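Local coordinates for UDP-glucose 4-epimerase (Campylobacter jejuni subsp. jejuni serotype O:2, PDB 7K3P), which interconverts UDP-glucose and UDP-galactose with the help of bound NAD, and probably the corresponding N-acetylated sugars as well, at residues H31-F36 and I43-N48; Q71-F76 and I91-A96. The protein carries 2 engineered substitutions. One frame throughout, in Å; residues are numbered along the deposited sequence.

Contact 1 (H31-F36 and I43-N48); sequences HTLRQF and ICVLDN. With NAD (nicotinamide-adenine-dinucleotide), chain C.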
loop_
_atom_site.group_PDB
_atom_site.type_symbol
_atom_site.label_atom_id
_atom_site.label_comp_id
_atom_site.label_asym_id
_atom_site.label_seq_id
_atom_site.Cartn_x
_atom_site.Cartn_y
_atom_site.Cartn_z
ATOM N N HIS A 31 -9.052 -0.488 -26.639
ATOM C CA HIS A 31 -10.298 -1.185 -26.961
ATOM C C HIS A 31 -11.478 -0.591 -26.218
ATOM O O HIS A 31 -12.596 -0.524 -26.750
ATOM C CB HIS A 31 -10.184 -2.675 -26.643
ATOM C CG HIS A 31 -9.385 -3.432 -27.645
ATOM N ND1 HIS A 31 -8.009 -3.393 -27.684
ATOM C CD2 HIS A 31 -9.770 -4.222 -28.677
ATOM C CE1 HIS A 31 -7.577 -4.144 -28.683
ATOM N NE2 HIS A 31 -8.627 -4.657 -29.298
ATOM N N THR A 32 -11.237 -0.163 -24.983
ATOM C CA THR A 32 -12.277 0.488 -24.203
ATOM C C THR A 32 -12.543 1.876 -24.792
ATOM O O THR A 32 -13.688 2.352 -24.833
ATOM C CB THR A 32 -11.871 0.585 -22.720
ATOM O OG1 THR A 32 -11.728 -0.738 -22.178
ATOM C CG2 THR A 32 -12.914 1.353 -21.905
ATOM N N LEU A 33 -11.477 2.521 -25.251
ATOM C CA LEU A 33 -11.598 3.807 -25.932
ATOM C C LEU A 33 -12.527 3.689 -27.136
ATOM O O LEU A 33 -13.456 4.488 -27.290
ATOM C CB LEU A 33 -10.221 4.296 -26.390
ATOM C CG LEU A 33 -10.225 5.525 -27.306
ATOM C CD1 LEU A 33 -10.827 6.713 -26.574
ATOM C CD2 LEU A 33 -8.807 5.836 -27.822
ATOM N N ARG A 34 -12.278 2.687 -27.981
ATOM C CA ARG A 34 -13.083 2.474 -29.189
ATOM C C ARG A 34 -14.570 2.345 -28.853
ATOM O O ARG A 34 -15.426 2.948 -29.515
ATOM C CB ARG A 34 -12.587 1.243 -29.955
ATOM C CG ARG A 34 -13.356 0.936 -31.236
ATOM C CD ARG A 34 -12.711 -0.206 -32.009
ATOM N NE ARG A 34 -11.306 0.066 -32.322
ATOM C CZ ARG A 34 -10.874 0.592 -33.468
ATOM N NH1 ARG A 34 -11.735 0.910 -34.429
ATOM N NH2 ARG A 34 -9.575 0.803 -33.651
ATOM N N GLN A 35 -14.879 1.576 -27.812
ATOM C CA GLN A 35 -16.263 1.410 -27.374
ATOM C C GLN A 35 -16.880 2.684 -26.804
ATOM O O GLN A 35 -18.070 2.946 -27.010
ATOM C CB GLN A 35 -16.371 0.276 -26.352
ATOM C CG GLN A 35 -15.922 -1.079 -26.892
ATOM C CD GLN A 35 -16.218 -2.197 -25.911
ATOM O OE1 GLN A 35 -16.949 -2.000 -24.945
ATOM N NE2 GLN A 35 -15.641 -3.373 -26.153
ATOM N N PHE A 36 -16.090 3.463 -26.069
ATOM C CA PHE A 36 -16.579 4.730 -25.510
ATOM C C PHE A 36 -16.905 5.767 -26.596
ATOM O O PHE A 36 -17.769 6.629 -26.406
ATOM C CB PHE A 36 -15.570 5.331 -24.519
ATOM C CG PHE A 36 -15.916 5.090 -23.071
ATOM C CD1 PHE A 36 -17.091 5.584 -22.529
ATOM C CD2 PHE A 36 -15.056 4.371 -22.248
ATOM C CE1 PHE A 36 -17.409 5.355 -21.191
ATOM C CE2 PHE A 36 -15.363 4.156 -20.907
ATOM C CZ PHE A 36 -16.540 4.646 -20.383
ATOM N N ILE A 43 -14.937 12.265 -24.437
ATOM C CA ILE A 43 -13.843 11.365 -24.102
ATOM C C ILE A 43 -12.473 12.022 -24.130
ATOM O O ILE A 43 -12.089 12.645 -25.124
ATOM C CB ILE A 43 -13.773 10.178 -25.083
ATOM C CG1 ILE A 43 -15.079 9.377 -25.056
ATOM C CG2 ILE A 43 -12.571 9.312 -24.763
ATOM C CD1 ILE A 43 -15.679 9.259 -23.676
ATOM N N CYS A 44 -11.723 11.833 -23.050
ATOM C CA CYS A 44 -10.324 12.239 -23.000
ATOM C C CYS A 44 -9.442 11.031 -22.684
ATOM O O CYS A 44 -9.864 10.111 -21.966
ATOM C CB CYS A 44 -10.132 13.317 -21.946
ATOM S SG CYS A 44 -11.056 14.851 -22.306
ATOM N N VAL A 45 -8.222 11.038 -23.214
ATOM C CA VAL A 45 -7.288 9.935 -23.012
ATOM C C VAL A 45 -5.940 10.448 -22.493
ATOM O O VAL A 45 -5.394 11.441 -23.007
ATOM C CB VAL A 45 -7.104 9.137 -24.319
ATOM C CG1 VAL A 45 -5.979 8.121 -24.192
ATOM C CG2 VAL A 45 -8.404 8.447 -24.696
ATOM N N LEU A 46 -5.415 9.782 -21.464
ATOM C CA LEU A 46 -4.070 10.067 -20.958
ATOM C C LEU A 46 -3.179 8.834 -21.081
ATOM O O LEU A 46 -3.565 7.733 -20.688
ATOM C CB LEU A 46 -4.122 10.553 -19.501
ATOM C CG LEU A 46 -2.783 10.795 -18.795
ATOM C CD1 LEU A 46 -2.929 11.855 -17.719
ATOM C CD2 LEU A 46 -2.243 9.506 -18.171
ATOM N N ASP A 47 -1.982 9.018 -21.622
ATOM C CA ASP A 47 -1.043 7.921 -21.763
ATOM C C ASP A 47 0.340 8.484 -22.064
ATOM O O ASP A 47 0.457 9.443 -22.827
ATOM C CB ASP A 47 -1.500 7.014 -22.902
ATOM C CG ASP A 47 -0.965 5.603 -22.776
ATOM O OD1 ASP A 47 0.269 5.435 -22.834
ATOM O OD2 ASP A 47 -1.784 4.658 -22.634
ATOM N N ASN A 48 1.376 7.896 -21.470
ATOM C CA ASN A 48 2.741 8.362 -21.692
ATOM C C ASN A 48 3.383 7.614 -22.849
ATOM O O ASN A 48 4.560 7.794 -23.140
ATOM C CB ASN A 48 3.585 8.239 -20.414
ATOM C CG ASN A 48 3.893 6.787 -20.045
ATOM O OD1 ASN A 48 3.342 5.851 -20.624
ATOM N ND2 ASN A 48 4.793 6.600 -19.083
HETATM P PA NAD C . -1.081 -2.044 -21.225
HETATM O O1A NAD C . 0.399 -1.981 -20.940
HETATM O O2A NAD C . -1.334 -2.362 -22.672
HETATM O O5B NAD C . -1.773 -0.657 -20.929
HETATM C C5B NAD C . -1.159 0.202 -20.011
HETATM C C4B NAD C . -1.160 1.578 -20.549
HETATM O O4B NAD C . -0.892 2.525 -19.556
HETATM C C3B NAD C . -0.082 1.745 -21.665
HETATM O O3B NAD C . -0.543 2.288 -22.960
HETATM C C2B NAD C . 1.046 2.525 -20.947
HETATM O O2B NAD C . 1.786 3.302 -21.787
HETATM C C1B NAD C . 0.223 3.314 -19.980
HETATM N N9A NAD C . 1.008 3.795 -18.833
HETATM C C8A NAD C . 1.753 3.046 -17.994
HETATM N N7A NAD C . 2.348 3.824 -17.076
HETATM C C5A NAD C . 2.002 5.099 -17.292
HETATM C C6A NAD C . 2.314 6.322 -16.676
HETATM N N6A NAD C . 3.182 6.346 -15.522
HETATM N N1A NAD C . 1.778 7.467 -17.142
HETATM C C2A NAD C . 0.962 7.484 -18.211
HETATM N N3A NAD C . 0.645 6.312 -18.854
HETATM C C4A NAD C . 1.143 5.119 -18.418
HETATM O O3 NAD C . -1.711 -3.146 -20.268
HETATM P PN NAD C . -3.175 -3.712 -20.430
HETATM O O1N NAD C . -3.974 -2.862 -21.401
HETATM O O2N NAD C . -3.063 -5.120 -20.931
HETATM O O5D NAD C . -3.855 -3.696 -19.002
HETATM C C5D NAD C . -4.367 -2.475 -18.523
HETATM C C4D NAD C . -4.825 -2.593 -17.078
HETATM O O4D NAD C . -5.621 -3.742 -16.885
HETATM C C3D NAD C . -3.694 -2.571 -16.056
HETATM O O3D NAD C . -4.083 -1.849 -14.957
HETATM C C2D NAD C . -3.538 -3.964 -15.615
HETATM O O2D NAD C . -3.011 -4.102 -14.347
HETATM C C1D NAD C . -4.988 -4.492 -15.779
HETATM N N1N NAD C . -5.106 -6.012 -15.966
HETATM C C2N NAD C . -4.631 -6.508 -17.164
HETATM C C3N NAD C . -4.709 -7.876 -17.408
HETATM C C7N NAD C . -4.194 -8.431 -18.711
HETATM O O7N NAD C . -3.682 -7.714 -19.557
HETATM N N7N NAD C . -4.302 -9.831 -18.948
HETATM C C4N NAD C . -5.266 -8.711 -16.458
HETATM C C5N NAD C . -5.736 -8.204 -15.267
HETATM C C6N NAD C . -5.661 -6.829 -15.003
#

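Contact 2 (Q71-F76 and I91-A96); sequences QDLSDF and IVHFAA. With NAD (nicotinamide-adenine-dinucleotide), chain C.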
loop_
_atom_site.group_PDB
_atom_site.type_symbol
_atom_site.label_atom_id
_atom_site.label_comp_id
_atom_site.label_asym_id
_atom_site.label_seq_id
_atom_site.Cartn_x
_atom_site.Cartn_y
_atom_site.Cartn_z
ATOM N N GLN A 71 0.891 12.462 -21.418
ATOM C CA GLN A 71 1.327 12.878 -20.089
ATOM C C GLN A 71 1.640 11.680 -19.210
ATOM O O GLN A 71 0.953 10.644 -19.271
ATOM C CB GLN A 71 0.206 13.642 -19.394
ATOM C CG GLN A 71 -0.266 14.858 -20.128
ATOM C CD GLN A 71 -0.821 15.882 -19.178
ATOM O OE1 GLN A 71 -0.803 15.678 -17.955
ATOM N NE2 GLN A 71 -1.313 16.999 -19.723
ATOM N N ASP A 72 2.625 11.845 -18.340
ATOM C CA ASP A 72 3.003 10.790 -17.420
ATOM C C ASP A 72 2.363 11.038 -16.050
ATOM O O ASP A 72 2.417 12.146 -15.511
ATOM C CB ASP A 72 4.521 10.716 -17.305
ATOM C CG ASP A 72 4.989 9.402 -16.732
ATOM O OD1 ASP A 72 4.470 9.013 -15.668
ATOM O OD2 ASP A 72 5.860 8.762 -17.355
ATOM N N LEU A 73 1.738 10.001 -15.505
ATOM C CA LEU A 73 1.105 10.077 -14.188
ATOM C C LEU A 73 2.104 10.358 -13.061
ATOM O O LEU A 73 1.695 10.735 -11.964
ATOM C CB LEU A 73 0.341 8.775 -13.889
ATOM C CG LEU A 73 -0.899 8.527 -14.756
ATOM C CD1 LEU A 73 -1.437 7.107 -14.539
ATOM C CD2 LEU A 73 -1.976 9.581 -14.433
ATOM N N SER A 74 3.399 10.151 -13.306
ATOM C CA SER A 74 4.400 10.443 -12.259
ATOM C C SER A 74 4.685 11.946 -12.116
ATOM O O SER A 74 5.290 12.378 -11.130
ATOM C CB SER A 74 5.706 9.683 -12.506
ATOM O OG SER A 74 6.312 10.139 -13.698
ATOM N N ASP A 75 4.251 12.744 -13.090
ATOM C CA ASP A 75 4.349 14.211 -12.978
ATOM C C ASP A 75 3.098 14.682 -12.248
ATOM O O ASP A 75 2.068 14.981 -12.892
ATOM C CB ASP A 75 4.459 14.843 -14.383
ATOM C CG ASP A 75 4.211 16.358 -14.388
ATOM O OD1 ASP A 75 4.253 16.985 -13.311
ATOM O OD2 ASP A 75 3.941 16.922 -15.481
ATOM N N PHE A 76 3.170 14.755 -10.916
ATOM C CA PHE A 76 1.964 14.980 -10.117
ATOM C C PHE A 76 1.340 16.349 -10.387
ATOM O O PHE A 76 0.112 16.490 -10.379
ATOM C CB PHE A 76 2.209 14.815 -8.610
ATOM C CG PHE A 76 2.547 13.402 -8.178
ATOM C CD1 PHE A 76 2.463 12.337 -9.069
ATOM C CD2 PHE A 76 2.960 13.152 -6.863
ATOM C CE1 PHE A 76 2.795 11.024 -8.661
ATOM C CE2 PHE A 76 3.286 11.848 -6.445
ATOM C CZ PHE A 76 3.204 10.790 -7.350
ATOM N N ILE A 91 -13.177 8.931 -14.255
ATOM C CA ILE A 91 -11.933 8.378 -14.761
ATOM C C ILE A 91 -12.046 6.852 -14.785
ATOM O O ILE A 91 -12.606 6.243 -13.871
ATOM C CB ILE A 91 -10.714 8.814 -13.907
ATOM C CG1 ILE A 91 -9.426 8.172 -14.428
ATOM C CG2 ILE A 91 -10.895 8.439 -12.439
ATOM C CD1 ILE A 91 -8.193 8.682 -13.682
ATOM N N VAL A 92 -11.530 6.268 -15.857
ATOM C CA VAL A 92 -11.371 4.840 -15.996
ATOM C C VAL A 92 -9.874 4.629 -16.050
ATOM O O VAL A 92 -9.213 5.040 -17.016
ATOM C CB VAL A 92 -12.027 4.329 -17.282
ATOM C CG1 VAL A 92 -11.835 2.826 -17.406
ATOM C CG2 VAL A 92 -13.538 4.687 -17.286
ATOM N N HIS A 93 -9.334 4.002 -15.000
ATOM C CA HIS A 93 -7.884 3.978 -14.770
ATOM C C HIS A 93 -7.208 2.637 -15.140
ATOM O O HIS A 93 -7.208 1.691 -14.343
ATOM C CB HIS A 93 -7.617 4.335 -13.299
ATOM C CG HIS A 93 -6.170 4.342 -12.914
ATOM N ND1 HIS A 93 -5.166 4.798 -13.772
ATOM C CD2 HIS A 93 -5.539 3.961 -11.782
ATOM C CE1 HIS A 93 -4.004 4.686 -13.168
ATOM N NE2 HIS A 93 -4.189 4.184 -11.956
ATOM N N PHE A 94 -6.631 2.567 -16.336
ATOM C CA PHE A 94 -5.938 1.372 -16.824
ATOM C C PHE A 94 -4.415 1.434 -16.639
ATOM O O PHE A 94 -3.745 0.391 -16.638
ATOM C CB PHE A 94 -6.156 1.197 -18.331
ATOM C CG PHE A 94 -7.559 0.820 -18.722
ATOM C CD1 PHE A 94 -8.017 -0.488 -18.577
ATOM C CD2 PHE A 94 -8.405 1.765 -19.284
ATOM C CE1 PHE A 94 -9.313 -0.833 -18.957
ATOM C CE2 PHE A 94 -9.699 1.434 -19.662
ATOM C CZ PHE A 94 -10.154 0.131 -19.507
ATOM N N ALA A 95 -3.859 2.647 -16.582
ATOM C CA ALA A 95 -2.401 2.826 -16.589
ATOM C C ALA A 95 -1.739 2.101 -15.419
ATOM O O ALA A 95 -2.104 2.299 -14.256
ATOM C CB ALA A 95 -2.034 4.319 -16.571
ATOM N N ALA A 96 -0.760 1.259 -15.737
ATOM C CA ALA A 96 -0.028 0.510 -14.728
ATOM C C ALA A 96 1.072 -0.285 -15.413
ATOM O O ALA A 96 1.088 -0.378 -16.640
ATOM C CB ALA A 96 -0.980 -0.446 -13.995
HETATM P PA NAD C . -1.081 -2.044 -21.225
HETATM O O1A NAD C . 0.399 -1.981 -20.940
HETATM O O2A NAD C . -1.334 -2.362 -22.672
HETATM O O5B NAD C . -1.773 -0.657 -20.929
HETATM C C5B NAD C . -1.159 0.202 -20.011
HETATM C C4B NAD C . -1.160 1.578 -20.549
HETATM O O4B NAD C . -0.892 2.525 -19.556
HETATM C C3B NAD C . -0.082 1.745 -21.665
HETATM O O3B NAD C . -0.543 2.288 -22.960
HETATM C C2B NAD C . 1.046 2.525 -20.947
HETATM O O2B NAD C . 1.786 3.302 -21.787
HETATM C C1B NAD C . 0.223 3.314 -19.980
HETATM N N9A NAD C . 1.008 3.795 -18.833
HETATM C C8A NAD C . 1.753 3.046 -17.994
HETATM N N7A NAD C . 2.348 3.824 -17.076
HETATM C C5A NAD C . 2.002 5.099 -17.292
HETATM C C6A NAD C . 2.314 6.322 -16.676
HETATM N N6A NAD C . 3.182 6.346 -15.522
HETATM N N1A NAD C . 1.778 7.467 -17.142
HETATM C C2A NAD C . 0.962 7.484 -18.211
HETATM N N3A NAD C . 0.645 6.312 -18.854
HETATM C C4A NAD C . 1.143 5.119 -18.418
HETATM O O3 NAD C . -1.711 -3.146 -20.268
HETATM P PN NAD C . -3.175 -3.712 -20.430
HETATM O O1N NAD C . -3.974 -2.862 -21.401
HETATM O O2N NAD C . -3.063 -5.120 -20.931
HETATM O O5D NAD C . -3.855 -3.696 -19.002
HETATM C C5D NAD C . -4.367 -2.475 -18.523
HETATM C C4D NAD C . -4.825 -2.593 -17.078
HETATM O O4D NAD C . -5.621 -3.742 -16.885
HETATM C C3D NAD C . -3.694 -2.571 -16.056
HETATM O O3D NAD C . -4.083 -1.849 -14.957
HETATM C C2D NAD C . -3.538 -3.964 -15.615
HETATM O O2D NAD C . -3.011 -4.102 -14.347
HETATM C C1D NAD C . -4.988 -4.492 -15.779
HETATM N N1N NAD C . -5.106 -6.012 -15.966
HETATM C C2N NAD C . -4.631 -6.508 -17.164
HETATM C C3N NAD C . -4.709 -7.876 -17.408
HETATM C C7N NAD C . -4.194 -8.431 -18.711
HETATM O O7N NAD C . -3.682 -7.714 -19.557
HETATM N N7N NAD C . -4.302 -9.831 -18.948
HETATM C C4N NAD C . -5.266 -8.711 -16.458
HETATM C C5N NAD C . -5.736 -8.204 -15.267
HETATM C C6N NAD C . -5.661 -6.829 -15.003
#

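Contact 1 (H31-F36 and I43-N48)
Leu33 reaches from helix 27-37 to strand 42-46 and meets Ile43 and Val45. From CB the chain runs with CG anti to the backbone N (chi1 171°), and this turns the branched end toward the strand. CB and CG make no near approach of their own; the touching is left to the methyls. CD1 does most of it, 3.5 Å from CG2 of Val45 and 3.6 Å from CG2 of Ile43, so one methyl bridges two strand residues that point the same way. CD2 only brushes CG2 of Val45, and Ile57 and Leu60 of helix 54-61 also touch the leucine. One turn on, Phe36 meets Ile43 chiefly through its CB, 4.0 Å from Ile43 CD1, while the ring leads off toward Ile19 and Ile21 of strand 18-22. Strand 18-22, helix 27-37 and strand 42-46 form the first beta-alpha-beta unit of the Rossmann fold, and here the axes of 31-36 and 43-46 run nearly antiparallel, at 167°, and come within 9.9 Å of each other. Farther along the chain, at Asp47 and Asn48, the chemistry turns polar. Asp47 OD2 accepts a hydrogen bond from O3B of the NAD ribose at 2.7 Å and another from the amide of Ala25, while OD1 lies 2.8 Å from NAD O2B. Asn48 OD1 is also near O2B, 3.2 Å away.

Contact 2 (Q71-F76 and I91-A96)
Asp72 OD1 is gripped from several directions. The backbone N of Ser74 approaches it at 2.8 Å on the anti side, 21° out of the carboxylate plane, which makes an Asx turn; Ser74 OG adds a weak bond; and N6A of the NAD adenine donates to it from 3.0 Å, bent to 135°. Next to it Leu73 N gives adenine N1A a much straighter bond, 3.0 Å long at 174°. The N1A/N6A edge of the adenine is thus read by an acceptor and a donor in succession, and the Asx turn helps fix the carboxylate that does half the reading.

Leu73 then carries the contact across to 91-96. Its CG is anti to the carbonyl carbon, which sends CD1 to CB of Ala95, 3.5 Å away, and to His93 CE1 at 3.8 Å, the methyl coming at the imidazole obliquely. Polar bonds at both nitrogens, ND1 with Ser22 and NE2 with Thr118, hold that ring in its rotation. CB and CG of Leu73 stay close to adenine N1A, so the leucine packs against base and protein alike. Farther along the cofactor, Phe94 O accepts from NAD O3D at 2.8 Å, and Ala96 CB lies beside the same hydroxyl. An Asp-Leu pair after the third strand holding the adenine, with the residues that follow the fourth strand lining the dinucleotide, is the NAD site of the short-chain dehydrogenase/reductase type of Rossmann fold.

How the contacts relate
Both contacts are buried, sit on the same parallel sheet with centres about 12 Å apart, and reach the same NAD. Contact 1 is helix against strand and purely apolar where its segments meet; its polar contacts with NAD come from Asp47 and Asn48. Contact 2 joins a loop to a strand end through one leucine, and its polar side is spent mostly on the base and the nicotinamide-side ribose, whereas contact 1 takes the adenosine ribose. They touch directly: Asn48 ND2 probably bonds to Asp72 OD2, 3.0 Å away, and Thr32 of helix 27-37 packs on the ring of Phe94. Phe76 of contact 2 also packs on Met112 of the second subunit.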